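Local structure of yeast glycogen phosphorylase (1YGP) at residues A[230-235]-A[421-426]. The protein is a carbohydrate phosphorylase of the GT-B clan, a two-domain enzyme that carries pyridoxal-5'-phosphate. Numbering follows the deposited sequence.
Sequences VTFYGY and GHLLPR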
# COMPACT_ATOMS: atom_id res chain seq x y z
N VAL A 230 16.35 -12.13 7.82
CA VAL A 230 17.47 -11.33 8.32
C VAL A 230 17.34 -11.45 9.82
O VAL A 230 16.22 -11.38 10.35
CB VAL A 230 17.31 -9.87 7.83
CG1 VAL A 230 18.28 -8.96 8.56
CG2 VAL A 230 17.66 -9.76 6.36
N THR A 231 18.43 -11.55 10.56
CA THR A 231 18.39 -11.89 11.98
C THR A 231 19.06 -10.86 12.86
O THR A 231 20.08 -10.27 12.47
CB THR A 231 19.05 -13.28 12.09
OG1 THR A 231 18.00 -14.14 11.69
CG2 THR A 231 19.61 -13.70 13.43
N PHE A 232 18.52 -10.63 14.04
CA PHE A 232 19.15 -9.68 14.93
C PHE A 232 19.23 -10.33 16.29
O PHE A 232 18.46 -11.24 16.62
CB PHE A 232 18.34 -8.41 15.03
CG PHE A 232 18.22 -7.70 13.69
CD1 PHE A 232 19.32 -7.03 13.16
CD2 PHE A 232 17.00 -7.72 13.01
CE1 PHE A 232 19.19 -6.39 11.93
CE2 PHE A 232 16.88 -7.07 11.78
CZ PHE A 232 17.98 -6.40 11.24
N TYR A 233 20.20 -9.84 17.07
CA TYR A 233 20.47 -10.24 18.45
C TYR A 233 20.92 -11.68 18.43
O TYR A 233 21.45 -12.17 17.43
CB TYR A 233 19.20 -10.06 19.31
CG TYR A 233 18.70 -8.62 19.25
CD1 TYR A 233 19.40 -7.62 19.92
CD2 TYR A 233 17.56 -8.30 18.51
CE1 TYR A 233 18.98 -6.30 19.84
CE2 TYR A 233 17.13 -6.98 18.43
CZ TYR A 233 17.85 -6.00 19.10
OH TYR A 233 17.42 -4.70 19.08
N GLY A 234 20.73 -12.38 19.54
CA GLY A 234 21.03 -13.79 19.59
C GLY A 234 22.38 -14.07 20.20
O GLY A 234 22.96 -13.23 20.89
N TYR A 235 22.86 -15.27 19.98
CA TYR A 235 24.13 -15.66 20.51
C TYR A 235 24.83 -16.55 19.53
O TYR A 235 24.22 -17.13 18.63
CB TYR A 235 23.96 -16.40 21.83
CG TYR A 235 23.00 -17.58 21.91
CD1 TYR A 235 21.63 -17.36 21.91
CD2 TYR A 235 23.52 -18.86 22.08
CE1 TYR A 235 20.76 -18.43 22.09
CE2 TYR A 235 22.66 -19.94 22.26
CZ TYR A 235 21.28 -19.71 22.27
OH TYR A 235 20.41 -20.77 22.49
N GLY A 421 27.83 -5.30 19.57
CA GLY A 421 27.97 -6.67 20.00
C GLY A 421 26.62 -7.31 20.27
O GLY A 421 26.34 -8.43 19.83
N HIS A 422 25.77 -6.55 20.95
CA HIS A 422 24.46 -7.02 21.36
C HIS A 422 23.53 -7.32 20.21
O HIS A 422 22.66 -8.17 20.30
CB HIS A 422 23.84 -5.95 22.27
CG HIS A 422 22.37 -6.16 22.62
ND1 HIS A 422 21.81 -7.18 23.27
CD2 HIS A 422 21.38 -5.28 22.26
CE1 HIS A 422 20.51 -6.95 23.31
NE2 HIS A 422 20.28 -5.81 22.70
N LEU A 423 23.65 -6.47 19.21
CA LEU A 423 22.79 -6.55 18.06
C LEU A 423 23.35 -7.53 17.05
O LEU A 423 22.60 -8.22 16.36
CB LEU A 423 22.68 -5.14 17.50
CG LEU A 423 21.58 -4.64 16.59
CD1 LEU A 423 22.17 -4.49 15.21
CD2 LEU A 423 20.33 -5.53 16.68
N LEU A 424 24.67 -7.60 16.97
CA LEU A 424 25.34 -8.43 16.00
C LEU A 424 26.50 -9.22 16.65
O LEU A 424 27.67 -8.91 16.36
CB LEU A 424 25.80 -7.48 14.84
CG LEU A 424 24.71 -6.65 14.08
CD1 LEU A 424 25.29 -5.88 12.93
CD2 LEU A 424 23.68 -7.58 13.49
N PRO A 425 26.27 -10.26 17.47
CA PRO A 425 27.32 -10.97 18.20
C PRO A 425 28.42 -11.63 17.37
O PRO A 425 29.61 -11.44 17.62
CB PRO A 425 26.56 -11.95 19.07
CG PRO A 425 25.15 -12.02 18.57
CD PRO A 425 24.96 -10.61 18.04
N ARG A 426 28.09 -12.36 16.31
CA ARG A 426 29.10 -13.01 15.47
C ARG A 426 29.89 -12.01 14.64
O ARG A 426 31.09 -12.17 14.42
CB ARG A 426 28.41 -14.02 14.54
CG ARG A 426 29.31 -14.78 13.58
CD ARG A 426 30.25 -15.66 14.40
NE ARG A 426 30.95 -16.64 13.59
CZ ARG A 426 32.27 -16.73 13.63
NH1 ARG A 426 33.00 -15.92 14.40
NH2 ARG A 426 32.88 -17.65 12.91
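Y233 N donates to L423 O at 3.0 Å with an N-H...O angle of 153°, and this backbone bond joins segment 230-235, which lies on strand 221-232, to L423 in the last turn of helix 417-423. Beside it, Y233 CA lies 3.5 Å from H422 O in a near-straight CA-H...O contact, so two successive carbonyls of the last helical turn face the same residue.

Aromatic and apolar contacts gather on the Y233 ring. L423 CD2 stands over one face, 3.7 Å from the centroid of the Y233 ring, a CH-pi contact. H422 meets the ring obliquely, with the planes at 55°. H422 NE2 comes to 3.2 Å from Y233 CE1; the H422 CG, anti to the backbone N (chi1 171°), brings the imidazole to the tyrosine. L423 CD2 also lies 3.9 Å from F232 CB, and thus bridges two consecutive aromatic residues.

Strand 221-232 is the outermost strand, within this chain, of the mixed nine-stranded sheet of the N-terminal domain, whose strands from 274-284 to 509-511 are parallel, as in the Rossmann-like N-terminal domain of a GT-B fold. The contact brings the junction of helices 417-423 and 425-445 against that strand, far from the pyridoxal-5'-phosphate pocket.

At the junction, L424 is the N-cap residue of the second helix, and P425 starts that helix with P425 CG 3.4 Å from G234 O. Among polar groups, Y233 OH hydrogen-bonds to K330 NZ of helix 322-350, while Y233 O accepts from W251 NE1.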